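Local coordinates for concanavalin A-like lectin protein kinase family protein (PDB 6CTH) that probably transfers phosphate from ATP to protein substrates through its kinase domain, here crystallised with an oxindole inhibitor and magnesium, at residues Arg70-Val75 and Val119-Ser124; Gly97-His102 and Ser145-Asp150; Phe203-Leu208 and Leu228-Val233; Gly266-His271 and Pro294-Ser299. All blocks are in the same frame, centred on the assembly; numbering follows the deposited sequence.

In the fold
From the N terminus, the chain opens interaction 1 in the loop 70-75, between helix 54-66 and strand 77-83. It opens interaction 2 at 97-102, at the start of helix 99-103. Interaction 1 closes at 119-124 on helix 112-132, and interaction 2 closes at 145-150, so the two contacts cross. Together they tie the loop before strand 77-83, the inhibitor pocket and the catalytic loop region to helix 112-132. Interactions 3 and 4 follow in series, farther from the inhibitor cleft in the C-lobe. Interaction 3 joins helices 196-212 and 229-238. Interaction 4 lays the tail after helix 280-287 on the end of helix 256-269. Phe203 packs on helix 112-132 and on Cys269, bridging the two halves.

Interaction 1. Residues Arg70-Val75 and Val119-Ser124; sequences RHKNLV and VKDLAS
The amide of Asn73 and the carboxylate of Asp121 meet with their planes 26° apart, although the two side chains cross at about a right angle. ND2 of Asn73 comes within 3.3 Å of CG of Asp121, nearer to that carbon than to either oxygen. The amide's other end, OD1 of Asn73, lies 3.6 Å from CB of Ser124. The His71 ring meets the helix obliquely, with NE2 3.8 Å from the backbone O of Ser124. At the ring edge, in plane, sits CA of Asn73. Beyond it, Asn73 N donates to ND1 of His71 at 2.9 Å, inside a type I turn from His71 to Leu74. These residues form the His-X-Asn motif of the loop between the αC helix and strand β4 in protein kinases, and here it packs on the αE helix, 112-132. Water bridges the gap. One water donates to Ser124 O at 2.8 Å and also bonds His71 NE2. A second accepts from Lys72 NZ and Asn73 ND2 and donates to Asp121 OD1. A third links Lys72 NZ to Ser124 OG. Lys72 NZ also donates to Asn73 OD1 at 2.7 Å, which holds the amide's rotation. Lys72 NZ stays 4.3 Å from Asp121 OD1, too far for a salt bridge. Outside the pair, Ala155 gives its N to Asp121 OD2 and its O to Asn73 ND2.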
# COMPACT_ATOMS: atom_id res chain seq x y z
N ARG A 70 -2.46 -15.64 -4.44
CA ARG A 70 -3.37 -15.41 -5.56
C ARG A 70 -4.61 -14.76 -4.95
O ARG A 70 -5.31 -15.40 -4.18
CB ARG A 70 -3.72 -16.71 -6.26
CG ARG A 70 -2.51 -17.44 -6.82
CD ARG A 70 -1.97 -16.75 -8.05
NE ARG A 70 -1.04 -17.61 -8.77
CZ ARG A 70 0.22 -17.81 -8.40
NH1 ARG A 70 0.70 -17.21 -7.33
NH2 ARG A 70 0.99 -18.61 -9.12
N HIS A 71 -4.92 -13.53 -5.33
CA HIS A 71 -6.09 -12.86 -4.74
C HIS A 71 -6.44 -11.70 -5.66
O HIS A 71 -5.53 -11.04 -6.22
CB HIS A 71 -5.83 -12.41 -3.28
CG HIS A 71 -7.03 -11.93 -2.54
ND1 HIS A 71 -7.52 -10.64 -2.64
CD2 HIS A 71 -7.82 -12.55 -1.63
CE1 HIS A 71 -8.57 -10.50 -1.84
NE2 HIS A 71 -8.75 -11.63 -1.19
N LYS A 72 -7.73 -11.39 -5.75
CA LYS A 72 -8.18 -10.27 -6.59
C LYS A 72 -7.56 -8.93 -6.17
O LYS A 72 -7.41 -8.04 -6.98
CB LYS A 72 -9.70 -10.12 -6.67
CG LYS A 72 -10.34 -9.65 -5.41
CD LYS A 72 -11.86 -9.80 -5.39
CE LYS A 72 -12.36 -9.60 -3.97
NZ LYS A 72 -12.27 -8.21 -3.42
N ASN A 73 -7.20 -8.80 -4.92
CA ASN A 73 -6.64 -7.52 -4.43
C ASN A 73 -5.13 -7.62 -4.18
O ASN A 73 -4.59 -6.80 -3.44
CB ASN A 73 -7.39 -7.05 -3.23
CG ASN A 73 -8.88 -6.84 -3.52
OD1 ASN A 73 -9.73 -7.50 -2.92
ND2 ASN A 73 -9.19 -5.99 -4.49
N LEU A 74 -4.46 -8.58 -4.82
CA LEU A 74 -3.01 -8.65 -4.80
C LEU A 74 -2.41 -8.64 -6.19
O LEU A 74 -2.93 -9.32 -7.11
CB LEU A 74 -2.52 -9.87 -4.05
CG LEU A 74 -2.81 -9.93 -2.56
CD1 LEU A 74 -2.32 -11.25 -2.02
CD2 LEU A 74 -2.09 -8.81 -1.84
N VAL A 75 -1.28 -7.93 -6.36
CA VAL A 75 -0.59 -7.96 -7.63
C VAL A 75 -0.01 -9.34 -7.90
O VAL A 75 0.54 -9.96 -6.98
CB VAL A 75 0.57 -6.92 -7.60
CG1 VAL A 75 1.46 -7.07 -8.81
CG2 VAL A 75 -0.01 -5.54 -7.49
N VAL A 119 -10.39 1.17 0.08
CA VAL A 119 -10.01 0.81 1.44
C VAL A 119 -10.50 -0.62 1.71
O VAL A 119 -9.76 -1.42 2.29
CB VAL A 119 -10.59 1.79 2.47
CG1 VAL A 119 -10.39 1.27 3.90
CG2 VAL A 119 -9.94 3.14 2.30
N LYS A 120 -11.72 -0.92 1.31
CA LYS A 120 -12.26 -2.32 1.50
C LYS A 120 -11.42 -3.37 0.72
O LYS A 120 -11.17 -4.47 1.23
CB LYS A 120 -13.72 -2.38 1.10
CG LYS A 120 -14.66 -1.70 2.08
CD LYS A 120 -16.07 -1.73 1.54
CE LYS A 120 -17.02 -1.18 2.54
NZ LYS A 120 -18.40 -1.23 1.95
N ASP A 121 -10.96 -2.99 -0.47
CA ASP A 121 -10.09 -3.84 -1.32
C ASP A 121 -8.78 -4.11 -0.61
O ASP A 121 -8.33 -5.24 -0.52
CB ASP A 121 -9.73 -3.21 -2.69
CG ASP A 121 -10.88 -3.21 -3.72
OD1 ASP A 121 -11.89 -3.92 -3.52
OD2 ASP A 121 -10.72 -2.51 -4.76
N LEU A 122 -8.17 -3.05 -0.07
CA LEU A 122 -6.94 -3.19 0.68
C LEU A 122 -7.17 -4.05 1.92
O LEU A 122 -6.31 -4.90 2.23
CB LEU A 122 -6.37 -1.79 1.07
CG LEU A 122 -5.10 -1.82 1.91
CD1 LEU A 122 -3.97 -2.46 1.20
CD2 LEU A 122 -4.77 -0.37 2.27
N ALA A 123 -8.30 -3.87 2.61
CA ALA A 123 -8.60 -4.66 3.82
C ALA A 123 -8.72 -6.16 3.47
O ALA A 123 -8.18 -7.01 4.18
CB ALA A 123 -9.84 -4.18 4.52
N SER A 124 -9.37 -6.42 2.35
CA SER A 124 -9.51 -7.81 1.81
C SER A 124 -8.16 -8.43 1.53
O SER A 124 -7.91 -9.59 1.88
CB SER A 124 -10.41 -7.83 0.57
OG SER A 124 -11.76 -7.60 0.99
O HOH W 1 -9.82 -11.66 1.67
O HOH W 2 -12.05 -6.16 -5.61
O HOH W 3 -13.54 -7.13 -1.01

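Interaction 2. Residues Gly97-His102 and Ser145-Asp150; sequences GSLDSH and SNIMLD. With FE7 (N-{(3Z)-2-oxo-3-[phenyl({4-[(piperidin-1-yl)methyl]phenyl}amino)methylidene]-2,3-dihydro-1H-indol-5-yl}ethanesulfonamide), chain B.
Asp100 meets Ser145 with its CG placed between its own backbone N and carbonyl carbon, chi1 61°. Ser98 adopts the same kind of first torsion, chi1 50°, and its OG turns to the syn lone pair of Asp100 OD1, 2.5 Å away. That bond holds the carboxylate beside Ser145, whose CA lies 3.4 Å from OD1 of Asp100. Met148 is bent at both its second and third torsions. Its CB starts out away from 97-102, yet CE of Met148 curls back to 3.6 Å from Gly97 O. Met148 CE also lies 3.3 Å from FE7 C9 of the inhibitor. The backbones form one antiparallel bridge, with Ser98 and Met148 as a non-hydrogen-bonded pair. Leu149 N donates to Gly97 O at 2.9 Å, and Leu99 N to Ile147 O at 2.8 Å, each almost in line with the carbonyl. This ties the start of the kinase αD helix to the end of the catalytic loop, with Ser145 and Asn146, and to the strand β7 (147-149) that follows, beneath the ATP site. Gly97, Ser98, Ser145, Asn146 and Met148 line the inhibitor pocket, while Met94 N and Glu92 O hydrogen-bond the inhibitor itself. Behind the bridge, Leu99 and Ile147 lie side by side and point the same way. Leu149 CD1 makes an off-centre CH-pi contact with His102, 4.1 Å from the ring centroid. Ser108 OG holds His102 ND1, and Asn96 O holds NE2.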
# COMPACT_ATOMS: atom_id res chain seq x y z
N GLY A 97 -1.84 3.12 -13.00
CA GLY A 97 -0.72 3.29 -12.10
C GLY A 97 -1.02 3.10 -10.61
O GLY A 97 -1.97 2.34 -10.24
N SER A 98 -0.23 3.77 -9.76
CA SER A 98 -0.34 3.57 -8.34
C SER A 98 -1.25 4.60 -7.69
O SER A 98 -1.46 5.70 -8.19
CB SER A 98 1.02 3.51 -7.64
OG SER A 98 1.85 4.60 -8.03
N LEU A 99 -1.77 4.25 -6.53
CA LEU A 99 -2.79 5.06 -5.89
C LEU A 99 -2.30 6.47 -5.50
O LEU A 99 -3.06 7.45 -5.59
CB LEU A 99 -3.34 4.33 -4.67
CG LEU A 99 -4.34 4.98 -3.76
CD1 LEU A 99 -5.58 5.39 -4.53
CD2 LEU A 99 -4.73 4.03 -2.62
N ASP A 100 -1.06 6.54 -5.05
CA ASP A 100 -0.44 7.82 -4.67
C ASP A 100 -0.56 8.89 -5.79
O ASP A 100 -0.79 10.05 -5.50
CB ASP A 100 1.03 7.62 -4.22
CG ASP A 100 1.91 7.06 -5.32
OD1 ASP A 100 1.49 6.10 -6.03
OD2 ASP A 100 3.05 7.59 -5.51
N SER A 101 -0.46 8.47 -7.05
CA SER A 101 -0.54 9.36 -8.20
C SER A 101 -1.89 10.00 -8.32
O SER A 101 -1.98 11.14 -8.78
CB SER A 101 -0.21 8.65 -9.48
OG SER A 101 1.14 8.26 -9.44
N HIS A 102 -2.93 9.35 -7.82
CA HIS A 102 -4.29 9.92 -7.84
C HIS A 102 -4.61 10.71 -6.61
O HIS A 102 -5.01 11.88 -6.70
CB HIS A 102 -5.32 8.83 -8.02
CG HIS A 102 -5.18 8.13 -9.32
ND1 HIS A 102 -6.03 8.37 -10.38
CD2 HIS A 102 -4.35 7.15 -9.73
CE1 HIS A 102 -5.73 7.56 -11.37
NE2 HIS A 102 -4.70 6.83 -11.02
N SER A 145 1.79 4.14 -2.57
CA SER A 145 2.60 3.84 -3.73
C SER A 145 2.77 2.35 -4.04
O SER A 145 3.30 1.99 -5.09
CB SER A 145 4.00 4.47 -3.66
OG SER A 145 4.69 4.09 -2.49
N ASN A 146 2.38 1.49 -3.10
CA ASN A 146 2.36 0.06 -3.31
C ASN A 146 0.98 -0.47 -3.63
O ASN A 146 0.83 -1.72 -3.71
CB ASN A 146 2.90 -0.67 -2.08
CG ASN A 146 4.41 -0.59 -1.99
OD1 ASN A 146 5.11 -0.40 -3.01
ND2 ASN A 146 4.92 -0.72 -0.82
N ILE A 147 0.01 0.40 -3.86
CA ILE A 147 -1.34 -0.02 -4.27
C ILE A 147 -1.58 0.36 -5.74
O ILE A 147 -1.58 1.54 -6.10
CB ILE A 147 -2.41 0.59 -3.35
CG1 ILE A 147 -2.13 0.16 -1.90
CG2 ILE A 147 -3.82 0.20 -3.79
CD1 ILE A 147 -2.99 0.86 -0.86
N MET A 148 -1.79 -0.66 -6.58
CA MET A 148 -2.03 -0.46 -8.00
C MET A 148 -3.50 -0.42 -8.29
O MET A 148 -4.31 -1.09 -7.59
CB MET A 148 -1.38 -1.60 -8.80
CG MET A 148 0.11 -1.73 -8.66
SD MET A 148 0.96 -0.19 -9.16
CE MET A 148 0.46 -0.20 -10.85
N LEU A 149 -3.88 0.33 -9.31
CA LEU A 149 -5.27 0.47 -9.70
C LEU A 149 -5.52 -0.12 -11.08
O LEU A 149 -4.75 0.17 -12.02
CB LEU A 149 -5.65 1.93 -9.69
CG LEU A 149 -5.57 2.57 -8.30
CD1 LEU A 149 -5.91 4.06 -8.37
CD2 LEU A 149 -6.52 1.88 -7.30
N ASP A 150 -6.56 -0.95 -11.20
CA ASP A 150 -6.93 -1.46 -12.52
C ASP A 150 -7.81 -0.45 -13.25
O ASP A 150 -8.05 0.65 -12.74
CB ASP A 150 -7.54 -2.88 -12.45
CG ASP A 150 -8.93 -2.93 -11.87
OD1 ASP A 150 -9.60 -1.88 -11.67
OD2 ASP A 150 -9.39 -4.09 -11.64
C4 FE7 B . 3.70 -1.43 -11.69
C14 FE7 B . 5.57 3.10 -10.00
C5 FE7 B . 3.28 -2.72 -12.07
C6 FE7 B . 3.61 -3.84 -11.33
C11 FE7 B . 4.07 1.69 -11.86
C7 FE7 B . 4.35 -3.69 -10.18
C8 FE7 B . 2.43 -1.33 -13.64
C9 FE7 B . 3.19 -0.50 -12.68
C10 FE7 B . 3.27 0.87 -12.80
C12 FE7 B . 5.45 1.58 -11.84
C13 FE7 B . 6.19 2.29 -10.91
N1 FE7 B . 2.52 -2.61 -13.22
N2 FE7 B . 2.52 1.47 -13.73
C3 FE7 B . 4.43 -1.29 -10.51
N3 FE7 B . 2.57 7.11 -16.84
O2 FE7 B . 1.82 -0.95 -14.64
C2 FE7 B . 4.73 -2.42 -9.74
N FE7 B . 5.34 -2.33 -8.45
S FE7 B . 5.82 -1.03 -7.61
O FE7 B . 5.98 0.07 -8.51
O1 FE7 B . 6.92 -1.44 -6.80
C1 FE7 B . 4.37 -0.82 -6.63
C FE7 B . 3.96 -2.19 -6.14
C16 FE7 B . 3.44 2.52 -10.94
C15 FE7 B . 4.19 3.22 -10.02
C17 FE7 B . 2.40 2.80 -14.19
C22 FE7 B . 3.19 3.83 -13.71
C21 FE7 B . 3.00 5.12 -14.16
C20 FE7 B . 2.03 5.42 -15.09
C19 FE7 B . 1.24 4.39 -15.57
C18 FE7 B . 1.42 3.09 -15.13
C23 FE7 B . 1.83 6.83 -15.60
C28 FE7 B . 2.23 8.44 -17.36
C27 FE7 B . 2.91 8.69 -18.69
C26 FE7 B . 4.41 8.54 -18.58
C25 FE7 B . 4.77 7.22 -17.92
C24 FE7 B . 4.01 7.04 -16.62

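Interaction 3. Residues Phe203-Leu208 and Leu228-Val233; sequences FGVVAL and LLVPWV
Leu208 and Val205 face Leu229, Val230 and Val233 where two helices of the kinase C-lobe meet, αF (196-212) and αG (229-238). The short helical segments cross at 68°, with their axes 10.5 Å apart at closest approach. The contact is apolar and buried. Val205 and Val230 cross at about a right angle, touching CG2 to CG2 at 4.1 Å. In both valines CG2 is anti to the carbonyl carbon, beside the backbone N, and this is the branch that reaches over. Leu208 carries most of its helix's share of the interface. Its CB points toward helix 229-238. Both methyls of Leu208 touch Val233 CG1, CD2 more closely, and the two side chains cross at an angle. CD1 of Leu208 also lies 4.2 Å from Val230 CG2. Leu229 comes in from the start of its helix, and its CD2 settles against the backbone and base of Leu208 instead of its tip. Helix 256-269 covers this seam through Leu267, which touches both Leu208 and Val233, and through Val263, which touches Val233. Leu229 also packs on Glu209, the residue after Leu208, and on Ser212, a turn further on. The closest approaches are Leu229 CD2 to Leu208 C at 3.8 Å and Leu208 CD2 to Val233 CG1 at 3.9 Å.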
# COMPACT_ATOMS: atom_id res chain seq x y z
N PHE A 203 -1.96 0.15 7.52
CA PHE A 203 -3.28 0.25 6.90
C PHE A 203 -4.08 1.48 7.40
O PHE A 203 -4.75 2.17 6.61
CB PHE A 203 -4.09 -1.07 7.18
CG PHE A 203 -5.54 -1.01 6.76
CD1 PHE A 203 -5.93 -1.35 5.49
CD2 PHE A 203 -6.51 -0.57 7.66
CE1 PHE A 203 -7.27 -1.26 5.10
CE2 PHE A 203 -7.84 -0.46 7.27
CZ PHE A 203 -8.22 -0.82 5.99
N GLY A 204 -4.02 1.71 8.71
CA GLY A 204 -4.67 2.88 9.38
C GLY A 204 -4.20 4.18 8.76
O GLY A 204 -5.03 5.01 8.37
N VAL A 205 -2.90 4.30 8.59
CA VAL A 205 -2.31 5.52 8.02
C VAL A 205 -2.81 5.68 6.59
O VAL A 205 -3.32 6.75 6.23
CB VAL A 205 -0.79 5.49 8.03
CG1 VAL A 205 -0.23 6.72 7.32
CG2 VAL A 205 -0.27 5.40 9.44
N VAL A 206 -2.78 4.60 5.82
CA VAL A 206 -3.27 4.65 4.45
C VAL A 206 -4.73 5.05 4.41
O VAL A 206 -5.13 5.83 3.57
CB VAL A 206 -3.00 3.30 3.72
CG1 VAL A 206 -3.81 3.22 2.43
CG2 VAL A 206 -1.49 3.17 3.45
N ALA A 207 -5.57 4.48 5.28
CA ALA A 207 -7.00 4.81 5.31
C ALA A 207 -7.19 6.32 5.49
O ALA A 207 -8.00 6.94 4.82
CB ALA A 207 -7.67 4.08 6.45
N LEU A 208 -6.39 6.90 6.37
CA LEU A 208 -6.49 8.35 6.65
C LEU A 208 -5.98 9.21 5.51
O LEU A 208 -6.52 10.30 5.27
CB LEU A 208 -5.80 8.67 7.96
CG LEU A 208 -6.44 8.02 9.18
CD1 LEU A 208 -5.72 8.33 10.46
CD2 LEU A 208 -7.93 8.35 9.33
N LEU A 228 2.49 16.04 10.96
CA LEU A 228 2.05 14.72 10.54
C LEU A 228 0.55 14.55 10.52
O LEU A 228 -0.19 15.10 11.32
CB LEU A 228 2.65 13.64 11.44
CG LEU A 228 4.17 13.48 11.49
CD1 LEU A 228 4.47 12.40 12.51
CD2 LEU A 228 4.78 13.08 10.16
N LEU A 229 0.11 13.63 9.66
CA LEU A 229 -1.31 13.36 9.49
C LEU A 229 -2.05 12.80 10.68
O LEU A 229 -3.12 13.30 11.00
CB LEU A 229 -1.51 12.38 8.30
CG LEU A 229 -2.95 12.09 7.89
CD1 LEU A 229 -3.67 13.33 7.44
CD2 LEU A 229 -2.91 11.09 6.74
N VAL A 230 -1.54 11.73 11.30
CA VAL A 230 -2.31 11.02 12.28
C VAL A 230 -2.65 11.91 13.51
O VAL A 230 -3.80 11.90 13.94
CB VAL A 230 -1.62 9.68 12.69
CG1 VAL A 230 -2.24 9.03 13.90
CG2 VAL A 230 -1.65 8.69 11.50
N PRO A 231 -1.68 12.65 14.04
CA PRO A 231 -2.04 13.52 15.20
C PRO A 231 -3.08 14.57 14.86
O PRO A 231 -3.95 14.83 15.69
CB PRO A 231 -0.73 14.21 15.57
CG PRO A 231 0.34 13.37 15.02
CD PRO A 231 -0.23 12.63 13.83
N TRP A 232 -3.04 15.13 13.66
CA TRP A 232 -4.04 16.11 13.25
C TRP A 232 -5.40 15.48 13.09
O TRP A 232 -6.39 16.05 13.49
CB TRP A 232 -3.61 16.79 11.94
CG TRP A 232 -4.61 17.70 11.36
CD1 TRP A 232 -4.82 19.02 11.70
CD2 TRP A 232 -5.51 17.41 10.28
NE1 TRP A 232 -5.81 19.56 10.89
CE2 TRP A 232 -6.24 18.60 10.02
CE3 TRP A 232 -5.76 16.29 9.51
CZ2 TRP A 232 -7.22 18.67 9.01
CZ3 TRP A 232 -6.74 16.36 8.50
CH2 TRP A 232 -7.46 17.55 8.27
N VAL A 233 -5.47 14.26 12.52
CA VAL A 233 -6.76 13.55 12.44
C VAL A 233 -7.28 13.25 13.84
O VAL A 233 -8.48 13.46 14.13
CB VAL A 233 -6.71 12.28 11.54
CG1 VAL A 233 -8.05 11.57 11.53
CG2 VAL A 233 -6.35 12.66 10.11

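Interaction 4. Residues Gly266-His271 and Pro294-Ser299; sequences GLWCAH and PNLPGS. With ACT (acetate ion), chain D.
Pro294 opens the second segment by laying its ring on Trp268. CB of Pro294 lies over one face of the indole, 3.6 Å from the centroid of the five-membered ring and 14° off its normal, a CH-pi contact. CG of Pro294 reaches on toward the six-membered ring, 3.9 Å from CE3 of Trp268. The indole is brought under the proline by its first torsion, with CG anti to the backbone N (chi1 -169°). Asn295 turns its CB away from the helix. Its backbone N instead donates to OXT of a bound acetate at 2.9 Å, with a second, weak bond to the other acetate oxygen. The acetate probably comes from the crystallisation liquor, and its methyl lies obliquely beside the Trp268 ring. Leu296 points back toward the helix and splits its two methyls. CD1 of Leu296 meets CB of Leu267 at 3.8 Å. CD2 of Leu296 sits 4.0 Å from CA of Trp268, and it also approaches the His271 ring obliquely, 4.2 Å from CD2 of His271. Pro297 makes a lighter contact, its CD 4.3 Å from NE2 of His271. Its backbone O accepts from Trp234 NE1, and the Trp234 ring also meets the His271 ring edge to face. Trp268 and Leu267 belong to the αH helix, 256-269, of the kinase C-lobe. The contact is an extended, proline-containing C-terminal tail, following the αI helix 280-287, laid across the end of αH.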
# COMPACT_ATOMS: atom_id res chain seq x y z
N GLY A 266 -9.49 4.23 10.79
CA GLY A 266 -8.10 4.63 10.61
C GLY A 266 -7.35 4.90 11.91
O GLY A 266 -6.22 4.46 12.11
N LEU A 267 -7.98 5.66 12.81
CA LEU A 267 -7.34 5.97 14.10
C LEU A 267 -7.16 4.73 14.96
O LEU A 267 -6.16 4.56 15.62
CB LEU A 267 -8.16 7.07 14.83
CG LEU A 267 -8.28 8.42 14.13
CD1 LEU A 267 -9.28 9.27 14.88
CD2 LEU A 267 -6.91 9.06 14.04
N TRP A 268 -8.18 3.89 15.01
CA TRP A 268 -8.13 2.62 15.75
C TRP A 268 -6.96 1.77 15.31
O TRP A 268 -6.24 1.21 16.13
CB TRP A 268 -9.45 1.90 15.50
CG TRP A 268 -9.82 0.71 16.29
CD1 TRP A 268 -9.43 0.39 17.56
CD2 TRP A 268 -10.79 -0.28 15.91
NE1 TRP A 268 -10.07 -0.78 17.98
CE2 TRP A 268 -10.91 -1.19 16.99
CE3 TRP A 268 -11.56 -0.49 14.76
CZ2 TRP A 268 -11.77 -2.31 16.95
CZ3 TRP A 268 -12.42 -1.62 14.72
CH2 TRP A 268 -12.54 -2.48 15.83
N CYS A 269 -6.78 1.69 14.00
CA CYS A 269 -5.70 0.94 13.36
C CYS A 269 -4.37 1.59 13.67
O CYS A 269 -3.41 0.91 13.93
CB CYS A 269 -5.92 0.84 11.85
SG CYS A 269 -7.26 -0.30 11.44
N ALA A 270 -4.36 2.93 13.71
CA ALA A 270 -3.15 3.67 13.98
C ALA A 270 -2.90 3.96 15.45
O ALA A 270 -2.11 4.86 15.79
CB ALA A 270 -3.14 4.95 13.15
N HIS A 271 -3.50 3.17 16.34
CA HIS A 271 -3.30 3.40 17.76
C HIS A 271 -1.83 3.23 18.13
O HIS A 271 -1.21 2.26 17.73
CB HIS A 271 -4.10 2.35 18.53
CG HIS A 271 -4.89 2.91 19.67
ND1 HIS A 271 -4.30 3.47 20.78
CD2 HIS A 271 -6.23 2.98 19.87
CE1 HIS A 271 -5.24 3.87 21.62
NE2 HIS A 271 -6.42 3.59 21.09
N PRO A 294 -15.44 1.76 16.89
CA PRO A 294 -14.61 1.62 18.09
C PRO A 294 -14.82 2.78 19.07
O PRO A 294 -15.09 3.89 18.62
CB PRO A 294 -13.19 1.71 17.55
CG PRO A 294 -13.33 2.56 16.34
CD PRO A 294 -14.63 2.11 15.71
N ASN A 295 -14.63 2.52 20.35
CA ASN A 295 -14.58 3.56 21.39
C ASN A 295 -13.13 4.07 21.47
O ASN A 295 -12.24 3.38 21.95
CB ASN A 295 -15.05 3.05 22.75
CG ASN A 295 -16.57 2.98 22.85
OD1 ASN A 295 -17.27 3.10 21.83
ND2 ASN A 295 -17.09 2.74 24.06
N LEU A 296 -12.92 5.26 20.96
CA LEU A 296 -11.59 5.86 20.94
C LEU A 296 -11.54 6.99 21.95
O LEU A 296 -12.52 7.68 22.07
CB LEU A 296 -11.33 6.41 19.57
CG LEU A 296 -11.23 5.31 18.51
CD1 LEU A 296 -11.01 5.99 17.18
CD2 LEU A 296 -10.06 4.36 18.79
N PRO A 297 -10.41 7.17 22.66
CA PRO A 297 -10.25 8.41 23.40
C PRO A 297 -10.16 9.61 22.46
O PRO A 297 -9.69 9.49 21.32
CB PRO A 297 -8.93 8.17 24.14
CG PRO A 297 -8.17 7.30 23.19
CD PRO A 297 -9.24 6.30 22.85
N GLY A 298 -10.59 10.77 22.95
CA GLY A 298 -10.52 12.00 22.17
C GLY A 298 -9.11 12.52 21.97
O GLY A 298 -8.85 13.19 20.99
N SER A 299 -8.19 12.20 22.87
CA SER A 299 -6.78 12.55 22.67
C SER A 299 -5.94 11.34 22.29
O SER A 299 -6.11 10.27 22.89
CB SER A 299 -6.19 13.16 23.94
OG SER A 299 -6.80 14.39 24.18
C ACT D . -13.68 -0.90 21.07
O ACT D . -12.88 -0.19 21.69
OXT ACT D . -14.66 -0.41 20.50
CH3 ACT D . -13.34 -2.34 20.88